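Local coordinates for sensory box/GGDEF family protein (PDB 4YME) that probably takes part in cyclic di-GMP metabolism, this chain being the GGDEF (diguanylate cyclase) domain of a longer membrane protein, at residues A[130-135]-A[140-145]; A[36-41]-A[148-153]; A[24-29]-A[88-93]; A[53-58]-A[114-119]. One frame throughout, in Å; residues are numbered along the deposited sequence. Where two conformers were deposited one is given.

Contact 1 (A[130-135]-A[140-145]); sequences SLYPDD and EALMAN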
loop_
_atom_site.group_PDB
_atom_site.type_symbol
_atom_site.label_atom_id
_atom_site.label_comp_id
_atom_site.label_asym_id
_atom_site.label_seq_id
_atom_site.Cartn_x
_atom_site.Cartn_y
_atom_site.Cartn_z
ATOM N N SER A 130 -9.323 -1.452 -4.527
ATOM C CA SER A 130 -10.555 -0.745 -4.847
ATOM C C SER A 130 -10.351 0.141 -6.046
ATOM O O SER A 130 -9.311 0.811 -6.189
ATOM C CB SER A 130 -11.011 0.095 -3.675
ATOM O OG SER A 130 -11.065 -0.707 -2.525
ATOM N N LEU A 131 -11.337 0.192 -6.958
ATOM C CA LEU A 131 -11.246 0.955 -8.190
ATOM C C LEU A 131 -12.241 2.091 -8.180
ATOM O O LEU A 131 -13.399 1.933 -7.756
ATOM C CB LEU A 131 -11.571 0.025 -9.382
ATOM C CG LEU A 131 -10.729 -1.243 -9.519
ATOM C CD1 LEU A 131 -11.233 -2.150 -10.674
ATOM C CD2 LEU A 131 -9.302 -0.859 -9.671
ATOM N N TYR A 132 -11.809 3.270 -8.595
ATOM C CA TYR A 132 -12.683 4.403 -8.802
ATOM C C TYR A 132 -13.388 4.264 -10.186
ATOM O O TYR A 132 -12.721 3.883 -11.143
ATOM C CB TYR A 132 -11.846 5.700 -8.790
ATOM C CG TYR A 132 -12.646 6.944 -9.102
ATOM C CD1 TYR A 132 -13.366 7.605 -8.098
ATOM C CD2 TYR A 132 -12.684 7.478 -10.377
ATOM C CE1 TYR A 132 -14.116 8.724 -8.380
ATOM C CE2 TYR A 132 -13.464 8.582 -10.661
ATOM C CZ TYR A 132 -14.181 9.197 -9.659
ATOM O OH TYR A 132 -14.921 10.332 -9.938
ATOM N N PRO A 133 -14.700 4.533 -10.273
ATOM C CA PRO A 133 -15.604 4.938 -9.214
ATOM C C PRO A 133 -16.474 3.808 -8.632
ATOM O O PRO A 133 -17.224 4.054 -7.698
ATOM C CB PRO A 133 -16.538 5.928 -9.940
ATOM C CG PRO A 133 -16.620 5.377 -11.261
ATOM C CD PRO A 133 -15.279 4.809 -11.601
ATOM N N ASP A 134 -16.359 2.606 -9.147
ATOM C CA ASP A 134 -17.275 1.539 -8.759
ATOM C C ASP A 134 -17.181 1.162 -7.315
ATOM O O ASP A 134 -18.192 0.821 -6.704
ATOM C CB ASP A 134 -17.038 0.315 -9.616
ATOM C CG ASP A 134 -17.404 0.553 -11.098
ATOM O OD1 ASP A 134 -18.131 1.525 -11.425
ATOM O OD2 ASP A 134 -16.911 -0.224 -11.948
ATOM N N ASP A 135 -15.966 1.258 -6.743
ATOM C CA ASP A 135 -15.731 0.951 -5.353
ATOM C C ASP A 135 -15.720 2.177 -4.435
ATOM O O ASP A 135 -15.316 2.075 -3.286
ATOM C CB ASP A 135 -14.439 0.141 -5.192
ATOM C CG ASP A 135 -14.464 -1.145 -5.921
ATOM O OD1 ASP A 135 -15.568 -1.821 -5.916
ATOM O OD2 ASP A 135 -13.468 -1.543 -6.555
ATOM N N GLU A 140 -12.524 8.643 1.157
ATOM C CA GLU A 140 -12.881 7.836 2.314
ATOM C C GLU A 140 -13.576 6.554 1.911
ATOM O O GLU A 140 -13.308 5.506 2.516
ATOM C CB GLU A 140 -13.791 8.661 3.224
ATOM C CG GLU A 140 -13.096 9.849 3.853
ATOM C CD GLU A 140 -12.746 11.031 2.886
ATOM O OE1 GLU A 140 -13.397 11.317 1.804
ATOM O OE2 GLU A 140 -11.725 11.684 3.241
ATOM N N ALA A 141 -14.454 6.634 0.893
ATOM C CA ALA A 141 -15.152 5.458 0.381
ATOM C C ALA A 141 -14.162 4.468 -0.204
ATOM O O ALA A 141 -14.247 3.279 0.095
ATOM C CB ALA A 141 -16.175 5.791 -0.611
ATOM N N LEU A 142 -13.219 4.952 -1.003
ATOM C CA LEU A 142 -12.199 4.066 -1.577
ATOM C C LEU A 142 -11.300 3.446 -0.502
ATOM O O LEU A 142 -10.912 2.273 -0.647
ATOM C CB LEU A 142 -11.310 4.824 -2.542
ATOM C CG LEU A 142 -12.032 5.191 -3.837
ATOM C CD1 LEU A 142 -11.249 6.193 -4.673
ATOM C CD2 LEU A 142 -12.346 3.961 -4.680
HETATM N N MSE A 143 -10.922 4.237 0.491
HETATM C CA MSE A 143 -10.095 3.779 1.653
HETATM C C MSE A 143 -10.723 2.621 2.331
HETATM O O MSE A 143 -10.072 1.573 2.635
HETATM C CB MSE A 143 -10.061 4.860 2.741
HETATM C CG MSE A 143 -9.142 5.938 2.472
HETATM SE SE MSE A 143 -7.544 5.081 1.863
HETATM C CE MSE A 143 -6.708 4.820 3.574
ATOM N N ALA A 144 -11.994 2.824 2.688
ATOM C CA ALA A 144 -12.760 1.835 3.447
ATOM C C ALA A 144 -12.947 0.566 2.650
ATOM O O ALA A 144 -12.797 -0.552 3.181
ATOM C CB ALA A 144 -14.090 2.372 3.846
ATOM N N ASN A 145 -13.313 0.720 1.388
ATOM C CA ASN A 145 -13.568 -0.412 0.481
ATOM C C ASN A 145 -12.287 -1.184 0.244
ATOM O O ASN A 145 -12.314 -2.422 0.129
ATOM C CB ASN A 145 -14.071 0.049 -0.871
ATOM C CG ASN A 145 -14.474 -1.106 -1.732
ATOM O OD1 ASN A 145 -13.665 -1.652 -2.484
ATOM N ND2 ASN A 145 -15.705 -1.536 -1.582
#
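The turn joining sheet strand 125-131 to helix 139-156 folds back on that helix here, S130 and D135 meeting N145 while L142 fills the bend. In the conformer described, S130 OG donates to N145 OD1 at 2.8 Å, arriving in the carbonyl plane on a lone pair with a C=O...donor angle of 118°. N145 has CG anti to its backbone N (chi1 -174°), which swings the amide toward the strand end. D135 CB lies 3.3 Å from the same N145 OD1, and the D135 carboxylate and the amide, although the two side chains cross obliquely, have planes only 10° apart. D135 also ties its own turn: its OD2 takes L131 N at 2.8 Å through the anti lone pair, and its N bonds to L131 O. Beneath, L142 sends CD2 to D135 O (3.8 Å) and CD1 to Y132 CB (4.2 Å). The Y132 hydroxyl is bonded to E28 of helix 13-30, and P133, after a cis peptide, covers one ring face. In this conformer the hydroxyl bond to the helix, with the carboxylate bond inside the turn, would help set how the strand end meets the helix, over an apolar floor supplied by L142.

Contact 2 (A[36-41]-A[148-153]); sequences VICIDL and MALYRA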
loop_
_atom_site.group_PDB
_atom_site.type_symbol
_atom_site.label_atom_id
_atom_site.label_comp_id
_atom_site.label_asym_id
_atom_site.label_seq_id
_atom_site.Cartn_x
_atom_site.Cartn_y
_atom_site.Cartn_z
ATOM N N VAL A 36 -6.933 2.158 -5.550
ATOM C CA VAL A 36 -6.377 2.224 -4.192
ATOM C C VAL A 36 -6.091 0.810 -3.765
ATOM O O VAL A 36 -6.988 -0.033 -3.756
ATOM C CB VAL A 36 -7.320 2.929 -3.236
ATOM C CG1 VAL A 36 -6.834 2.911 -1.816
ATOM C CG2 VAL A 36 -7.605 4.388 -3.798
ATOM N N ILE A 37 -4.869 0.586 -3.311
ATOM C CA ILE A 37 -4.366 -0.705 -2.930
ATOM C C ILE A 37 -3.973 -0.666 -1.487
ATOM O O ILE A 37 -3.070 0.092 -1.125
ATOM C CB ILE A 37 -3.195 -1.128 -3.792
ATOM C CG1 ILE A 37 -3.578 -1.137 -5.265
ATOM C CG2 ILE A 37 -2.688 -2.483 -3.363
ATOM C CD1 ILE A 37 -2.472 -1.261 -6.253
ATOM N N CYS A 38 -4.625 -1.468 -0.664
ATOM C CA CYS A 38 -4.286 -1.597 0.743
ATOM C C CYS A 38 -3.439 -2.853 0.962
ATOM O O CYS A 38 -3.784 -3.922 0.476
ATOM C CB CYS A 38 -5.598 -1.644 1.531
ATOM S SG CYS A 38 -5.478 -1.648 3.328
ATOM N N ILE A 39 -2.334 -2.714 1.691
ATOM C CA ILE A 39 -1.335 -3.765 1.806
ATOM C C ILE A 39 -1.004 -3.998 3.250
ATOM O O ILE A 39 -0.906 -3.038 4.018
ATOM C CB ILE A 39 -0.016 -3.317 1.153
ATOM C CG1 ILE A 39 -0.213 -2.989 -0.320
ATOM C CG2 ILE A 39 1.117 -4.330 1.386
ATOM C CD1 ILE A 39 0.897 -2.159 -0.958
ATOM N N ASP A 40 -0.854 -5.255 3.653
ATOM C CA ASP A 40 -0.313 -5.481 4.981
ATOM C C ASP A 40 0.663 -6.617 4.957
ATOM O O ASP A 40 0.777 -7.282 3.951
ATOM C CB ASP A 40 -1.344 -5.537 6.058
ATOM C CG ASP A 40 -2.065 -6.807 6.156
ATOM O OD1 ASP A 40 -1.857 -7.709 5.336
ATOM O OD2 ASP A 40 -2.732 -6.909 7.215
ATOM N N LEU A 41 1.456 -6.741 6.004
ATOM C CA LEU A 41 2.547 -7.703 6.028
ATOM C C LEU A 41 2.113 -8.970 6.777
ATOM O O LEU A 41 1.557 -8.912 7.871
ATOM C CB LEU A 41 3.810 -7.087 6.673
ATOM C CG LEU A 41 4.352 -5.872 5.920
ATOM C CD1 LEU A 41 5.601 -5.365 6.633
ATOM C CD2 LEU A 41 4.662 -6.189 4.406
HETATM N N MSE A 148 -11.715 -3.351 3.316
HETATM C CA MSE A 148 -12.605 -4.481 3.244
HETATM C C MSE A 148 -12.066 -5.518 2.238
HETATM O O MSE A 148 -12.090 -6.742 2.501
HETATM C CB MSE A 148 -13.992 -4.032 2.865
HETATM C CG MSE A 148 -14.978 -5.026 2.856
HETATM SE SE MSE A 148 -16.836 -4.337 2.949
HETATM C CE MSE A 148 -16.842 -3.412 1.277
ATOM N N ALA A 149 -11.580 -5.034 1.101
ATOM C CA ALA A 149 -10.992 -5.922 0.097
ATOM C C ALA A 149 -9.767 -6.634 0.652
ATOM O O ALA A 149 -9.548 -7.803 0.360
ATOM C CB ALA A 149 -10.648 -5.106 -1.146
ATOM N N LEU A 150 -8.998 -5.958 1.493
ATOM C CA LEU A 150 -7.841 -6.576 2.157
ATOM C C LEU A 150 -8.316 -7.688 3.080
ATOM O O LEU A 150 -7.748 -8.789 3.044
ATOM C CB LEU A 150 -6.976 -5.561 2.905
ATOM C CG LEU A 150 -5.803 -6.149 3.727
ATOM C CD1 LEU A 150 -4.795 -6.885 2.877
ATOM C CD2 LEU A 150 -5.088 -5.040 4.409
ATOM N N TYR A 151 -9.355 -7.421 3.885
ATOM C CA TYR A 151 -9.919 -8.451 4.744
ATOM C C TYR A 151 -10.307 -9.682 3.926
ATOM O O TYR A 151 -9.961 -10.810 4.311
ATOM C CB TYR A 151 -11.167 -7.964 5.548
ATOM C CG TYR A 151 -11.774 -9.096 6.356
ATOM C CD1 TYR A 151 -11.266 -9.424 7.586
ATOM C CD2 TYR A 151 -12.826 -9.837 5.854
ATOM C CE1 TYR A 151 -11.764 -10.491 8.312
ATOM C CE2 TYR A 151 -13.346 -10.919 6.580
ATOM C CZ TYR A 151 -12.790 -11.214 7.794
ATOM O OH TYR A 151 -13.237 -12.272 8.559
ATOM N N ARG A 152 -11.048 -9.456 2.835
ATOM C CA ARG A 152 -11.521 -10.547 1.977
ATOM C C ARG A 152 -10.347 -11.330 1.395
ATOM O O ARG A 152 -10.385 -12.565 1.305
ATOM C CB ARG A 152 -12.394 -10.023 0.846
ATOM C CG ARG A 152 -13.744 -9.480 1.290
ATOM C CD ARG A 152 -14.471 -10.504 2.123
ATOM N NE ARG A 152 -15.877 -10.204 2.306
ATOM C CZ ARG A 152 -16.605 -10.731 3.277
ATOM N NH1 ARG A 152 -16.048 -11.537 4.165
ATOM N NH2 ARG A 152 -17.880 -10.430 3.373
ATOM N N ALA A 153 -9.320 -10.611 0.984
ATOM C CA ALA A 153 -8.109 -11.241 0.432
ATOM C C ALA A 153 -7.343 -12.091 1.452
ATOM O O ALA A 153 -6.760 -13.107 1.098
ATOM C CB ALA A 153 -7.185 -10.174 -0.135
#
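L150 of helix 139-156 puts its two methyls between C38 and D40, alternate residues on the same face of strand 33-41. A chi1 of 175° turns the leucine CG to the far side from its own backbone N, and this torsion projects the isobutyl group from the helix toward the strand. Its two branches divide the work. CD2 reaches C38 SG at 3.6 Å and also lies 3.9 Å from D40 CG, touching both the thiol and the carboxylate. CD1 lies 3.9 Å from D40 OD1 and about as far from the backbone oxygen of C38. In the conformer described, C38 points its sulfur at the helix. D40 is different: with chi1 at 79°, CG sits between the backbone N and the carbonyl carbon, and the carboxylate meets the leucine at an oblique angle. Its OD2 forms a salt bridge with K154, one turn farther along the same helix, so the D40 carboxylate has a partner beyond the apolar contact. An alanine in place of L150 would remove both methyls, and C38 SG and the D40 carboxylate would probably lose the apolar surface they rest against. The axes of the two segments come within 8.3 Å and make an angle of 48°. S126 of the adjoining strand also touches L150. Lying slantwise over strand 33-41 and the outermost strand 125-131, helix 139-156 is an addition to the ferredoxin-like core of the GGDEF domain, on the sheet face away from helix 95-109.

Contact 3 (A[24-29]-A[88-93]); sequences IDRVEA and VQIAGG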
loop_
_atom_site.group_PDB
_atom_site.type_symbol
_atom_site.label_atom_id
_atom_site.label_comp_id
_atom_site.label_asym_id
_atom_site.label_seq_id
_atom_site.Cartn_x
_atom_site.Cartn_y
_atom_site.Cartn_z
ATOM N N ILE A 24 -8.866 12.130 -7.418
ATOM C CA ILE A 24 -10.211 11.871 -7.918
ATOM C C ILE A 24 -10.622 12.997 -8.886
ATOM O O ILE A 24 -11.139 12.735 -9.959
ATOM C CB ILE A 24 -11.224 11.680 -6.731
ATOM C CG1 ILE A 24 -10.953 10.360 -6.026
ATOM C CG2 ILE A 24 -12.672 11.786 -7.219
ATOM C CD1 ILE A 24 -11.649 10.221 -4.644
ATOM N N ASP A 25 -10.415 14.257 -8.483
ATOM C CA ASP A 25 -10.779 15.365 -9.360
ATOM C C ASP A 25 -9.976 15.320 -10.678
ATOM O O ASP A 25 -10.514 15.606 -11.748
ATOM C CB ASP A 25 -10.555 16.704 -8.692
ATOM C CG ASP A 25 -11.529 16.968 -7.543
ATOM O OD1 ASP A 25 -12.586 16.304 -7.506
ATOM O OD2 ASP A 25 -11.143 17.783 -6.677
ATOM N N ARG A 26 -8.693 14.992 -10.584
ATOM C CA ARG A 26 -7.862 14.854 -11.759
ATOM C C ARG A 26 -8.397 13.814 -12.760
ATOM O O ARG A 26 -8.568 14.107 -13.954
ATOM C CB ARG A 26 -6.414 14.586 -11.362
ATOM C CG ARG A 26 -5.560 14.092 -12.493
ATOM C CD ARG A 26 -4.135 13.839 -12.084
ATOM N NE ARG A 26 -3.451 13.031 -13.077
ATOM C CZ ARG A 26 -2.131 12.916 -13.142
ATOM N NH1 ARG A 26 -1.342 13.599 -12.301
ATOM N NH2 ARG A 26 -1.599 12.169 -14.075
ATOM N N VAL A 27 -8.730 12.631 -12.259
ATOM C CA VAL A 27 -9.056 11.547 -13.148
ATOM C C VAL A 27 -10.504 11.706 -13.653
ATOM O O VAL A 27 -10.819 11.270 -14.746
ATOM C CB VAL A 27 -8.792 10.133 -12.574
ATOM C CG1 VAL A 27 -7.376 9.995 -12.081
ATOM C CG2 VAL A 27 -9.762 9.708 -11.497
ATOM N N GLU A 28 -11.373 12.319 -12.858
ATOM C CA GLU A 28 -12.743 12.567 -13.313
ATOM C C GLU A 28 -12.682 13.425 -14.586
ATOM O O GLU A 28 -13.450 13.177 -15.544
ATOM C CB GLU A 28 -13.550 13.188 -12.175
ATOM C CG GLU A 28 -15.042 13.295 -12.405
ATOM C CD GLU A 28 -15.708 12.035 -12.889
ATOM O OE1 GLU A 28 -15.496 10.905 -12.385
ATOM O OE2 GLU A 28 -16.550 12.193 -13.773
ATOM N N ALA A 29 -11.746 14.391 -14.626
ATOM C CA ALA A 29 -11.542 15.254 -15.803
ATOM C C ALA A 29 -10.729 14.606 -16.899
ATOM O O ALA A 29 -10.986 14.859 -18.098
ATOM C CB ALA A 29 -10.909 16.542 -15.401
ATOM N N VAL A 88 -1.655 4.408 -4.088
ATOM C CA VAL A 88 -2.610 4.974 -5.021
ATOM C C VAL A 88 -2.002 5.016 -6.395
ATOM O O VAL A 88 -0.962 5.631 -6.600
ATOM C CB VAL A 88 -3.096 6.371 -4.563
ATOM C CG1 VAL A 88 -4.030 6.967 -5.610
ATOM C CG2 VAL A 88 -3.712 6.339 -3.187
ATOM N N GLN A 89 -2.663 4.325 -7.333
ATOM C CA GLN A 89 -2.189 4.217 -8.710
ATOM C C GLN A 89 -3.042 5.108 -9.608
ATOM O O GLN A 89 -4.247 4.977 -9.662
ATOM C CB GLN A 89 -2.363 2.776 -9.186
ATOM C CG GLN A 89 -1.854 2.619 -10.599
ATOM C CD GLN A 89 -2.325 1.293 -11.215
ATOM O OE1 GLN A 89 -3.514 0.913 -11.107
ATOM N NE2 GLN A 89 -1.420 0.624 -11.849
ATOM N N ILE A 90 -2.362 6.020 -10.312
ATOM C CA ILE A 90 -2.954 6.766 -11.415
ATOM C C ILE A 90 -2.293 6.278 -12.693
ATOM O O ILE A 90 -1.082 6.330 -12.837
ATOM C CB ILE A 90 -2.738 8.269 -11.265
ATOM C CG1 ILE A 90 -3.469 8.828 -10.058
ATOM C CG2 ILE A 90 -3.262 8.993 -12.507
ATOM C CD1 ILE A 90 -3.135 10.272 -9.654
ATOM N N ALA A 91 -3.117 5.840 -13.634
ATOM C CA ALA A 91 -2.582 5.182 -14.837
ATOM C C ALA A 91 -3.564 5.304 -15.987
ATOM O O ALA A 91 -4.501 6.057 -15.903
ATOM C CB ALA A 91 -2.289 3.731 -14.538
ATOM N N GLY A 92 -3.319 4.558 -17.069
ATOM C CA GLY A 92 -4.194 4.593 -18.274
ATOM C C GLY A 92 -5.042 3.352 -18.462
ATOM O O GLY A 92 -5.343 2.623 -17.500
ATOM N N GLY A 93 -5.492 3.170 -19.705
ATOM C CA GLY A 93 -5.972 1.883 -20.219
ATOM C C GLY A 93 -7.068 1.131 -19.470
ATOM O O GLY A 93 -7.967 1.735 -18.879
#
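I90, near the end of strand 84-91, meets R26 and V27 of helix 13-30 mainly through one methyl, CG2, and the contact is of two kinds. The first is apolar. V27 CG1 approaches I90 CG2 to 4.3 Å, a loose methyl-to-methyl touch, and A23 one turn earlier in the helix adds to the same patch. The second sets an aliphatic group against a charged flat one: CG2 lies over one face of the R26 guanidinium, 3.9 Å from NH2, and I90 CD1 also stands above the guanidinium plane, offset toward the rim. With chi1 at 165° the R26 chain heads away from its backbone N and stays extended to NE, carrying the guanidinium across to the strand. Its charge is met elsewhere, by a salt bridge from NH2 to E32 in the turn after the helix, which would tend to hold the flat group in position above the methyl. V27 faces inward, packing on L34 and on Y132 as well, whereas R26 closes the outer margin. Q89 and A91 face the other way, toward helix 95-109. That helix belongs to the ferredoxin-like core of the GGDEF domain; helix 13-30 is one of two additional helices on the opposite face.

Contact 4 (A[53-58]-A[114-119]); sequences HLAGDA and VPFDGQ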
loop_
_atom_site.group_PDB
_atom_site.type_symbol
_atom_site.label_atom_id
_atom_site.label_comp_id
_atom_site.label_asym_id
_atom_site.label_seq_id
_atom_site.Cartn_x
_atom_site.Cartn_y
_atom_site.Cartn_z
ATOM N N HIS A 53 10.552 -5.086 18.978
ATOM C CA HIS A 53 9.933 -3.996 18.190
ATOM C C HIS A 53 10.816 -3.461 17.047
ATOM O O HIS A 53 10.290 -3.083 15.973
ATOM C CB HIS A 53 9.442 -2.822 19.104
ATOM C CG HIS A 53 10.542 -1.915 19.591
ATOM N ND1 HIS A 53 11.375 -2.247 20.643
ATOM C CD2 HIS A 53 10.986 -0.724 19.124
ATOM C CE1 HIS A 53 12.276 -1.293 20.807
ATOM N NE2 HIS A 53 12.052 -0.351 19.903
ATOM N N LEU A 54 12.125 -3.458 17.239
ATOM C CA LEU A 54 13.074 -2.993 16.235
ATOM C C LEU A 54 13.066 -3.908 14.995
ATOM O O LEU A 54 13.371 -3.449 13.880
ATOM C CB LEU A 54 14.496 -2.845 16.789
ATOM C CG LEU A 54 14.544 -1.789 17.895
ATOM C CD1 LEU A 54 15.882 -1.878 18.658
ATOM C CD2 LEU A 54 14.282 -0.396 17.372
ATOM N N ALA A 55 12.681 -5.172 15.161
ATOM C CA ALA A 55 12.572 -6.081 14.003
ATOM C C ALA A 55 11.372 -5.692 13.138
ATOM O O ALA A 55 11.491 -5.634 11.899
ATOM C CB ALA A 55 12.407 -7.512 14.446
ATOM N N GLY A 56 10.241 -5.507 13.771
ATOM C CA GLY A 56 9.056 -5.051 13.009
ATOM C C GLY A 56 9.340 -3.722 12.332
ATOM O O GLY A 56 8.981 -3.528 11.145
ATOM N N ASP A 57 10.049 -2.825 12.995
ATOM C CA ASP A 57 10.428 -1.546 12.365
ATOM C C ASP A 57 11.274 -1.717 11.114
ATOM O O ASP A 57 11.080 -1.021 10.117
ATOM C CB ASP A 57 11.091 -0.603 13.378
ATOM C CG ASP A 57 10.134 -0.086 14.407
ATOM O OD1 ASP A 57 8.904 -0.355 14.366
ATOM O OD2 ASP A 57 10.650 0.604 15.340
ATOM N N ALA A 58 12.203 -2.654 11.149
ATOM C CA ALA A 58 13.069 -2.948 10.036
ATOM C C ALA A 58 12.183 -3.416 8.858
ATOM O O ALA A 58 12.477 -3.056 7.725
ATOM C CB ALA A 58 14.075 -4.059 10.442
ATOM N N VAL A 114 13.976 -9.805 4.761
ATOM C CA VAL A 114 14.841 -8.649 5.042
ATOM C C VAL A 114 15.864 -8.985 6.078
ATOM O O VAL A 114 15.568 -9.575 7.094
ATOM C CB VAL A 114 14.052 -7.399 5.425
ATOM C CG1 VAL A 114 13.287 -7.575 6.616
ATOM C CG2 VAL A 114 15.002 -6.167 5.591
ATOM N N PRO A 115 17.138 -8.594 5.800
ATOM C CA PRO A 115 18.153 -8.869 6.816
ATOM C C PRO A 115 17.965 -8.006 8.046
ATOM O O PRO A 115 17.601 -6.847 7.918
ATOM C CB PRO A 115 19.494 -8.524 6.136
ATOM C CG PRO A 115 19.172 -7.971 4.841
ATOM C CD PRO A 115 17.714 -7.949 4.608
ATOM N N PHE A 116 18.167 -8.598 9.204
ATOM C CA PHE A 116 18.081 -7.902 10.476
ATOM C C PHE A 116 18.967 -8.574 11.508
ATOM O O PHE A 116 18.740 -9.729 11.824
ATOM C CB PHE A 116 16.660 -7.929 10.983
ATOM C CG PHE A 116 16.470 -7.228 12.288
ATOM C CD1 PHE A 116 16.538 -5.850 12.360
ATOM C CD2 PHE A 116 16.258 -7.942 13.440
ATOM C CE1 PHE A 116 16.376 -5.204 13.572
ATOM C CE2 PHE A 116 16.095 -7.323 14.628
ATOM C CZ PHE A 116 16.174 -5.937 14.706
ATOM N N ASP A 117 19.937 -7.824 12.058
ATOM C CA ASP A 117 20.705 -8.276 13.262
ATOM C C ASP A 117 21.344 -9.659 12.994
ATOM O O ASP A 117 21.245 -10.592 13.813
ATOM C CB ASP A 117 19.761 -8.289 14.496
ATOM C CG ASP A 117 20.486 -8.534 15.848
ATOM O OD1 ASP A 117 21.661 -8.131 16.010
ATOM O OD2 ASP A 117 19.856 -9.145 16.751
ATOM N N GLY A 118 21.913 -9.792 11.793
ATOM C CA GLY A 118 22.481 -11.061 11.329
ATOM C C GLY A 118 21.530 -12.228 11.082
ATOM O O GLY A 118 21.985 -13.353 10.913
ATOM N N GLN A 119 20.215 -11.977 11.083
ATOM C CA GLN A 119 19.214 -12.968 10.713
ATOM C C GLN A 119 18.424 -12.414 9.512
ATOM O O GLN A 119 18.704 -11.325 8.993
ATOM C CB GLN A 119 18.260 -13.240 11.875
ATOM C CG GLN A 119 18.947 -13.589 13.210
ATOM C CD GLN A 119 18.255 -12.970 14.423
ATOM O OE1 GLN A 119 17.602 -11.907 14.327
ATOM N NE2 GLN A 119 18.404 -13.625 15.580
#
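F116 lays its ring against the turn L54-A58 of helix 53-70 and carries most of the contact from the hairpin. Along the hairpin from its start, V114 inclines toward this helix too, and its side chain also touches L59 and E62, farther along. F116 follows; its chi1 of -180°, with the ring trans to the main-chain nitrogen, drives the phenyl group out of the strand at the helix. One ring face receives a CH-pi contact from A55 CA, 3.8 Å from the ring centroid and 17° off the normal, while A55 CB touches F116 CE2 at 3.7 Å. A58 CB reaches F116 CD1 at 3.6 Å on an oblique line, and L54 O, already the acceptor for A58 N, lies 3.5 Å from F116 CE1. D117 CB covers the opposite face, so the ring is sandwiched between helix and turn. D117 and G118 form the centre of a type I' turn, closed by paired bonds between the backbones of F116 and Q119. A serine at F116 would probably strip A58 and one side of A55 of the ring's cover and open a gap between hairpin and helix. The 114-116 and 53-58 axes run roughly antiparallel, at 149° and 9.2 Å apart, and L121 of strand 119-121 packs on both A55 and F116, tying the small two-stranded sheet to helix 53-70.

Overall arrangement
Contacts 1, 2 and 3 gather on one four-stranded antiparallel sheet, and contact 4 stands apart from them. Contacts 1 and 2 share helix 139-156, have centres 12 Å apart, and join directly where S130 O meets V36 N at 2.8 Å. Contacts 1 and 3, their centres 13 Å apart, touch where L142 CD1 packs on I24 CD1 at 4.0 Å, so helices 13-30 and 139-156 meet beside the sheet. Contact 4 lies across the chain's centre from contact 3, about 36 Å away between centres, though its nearest atoms come within about 6 Å of contact 2. At the end of contact 2's strand, L41 N makes a hydrogen bond to D83 OD2 of the GGDEF motif.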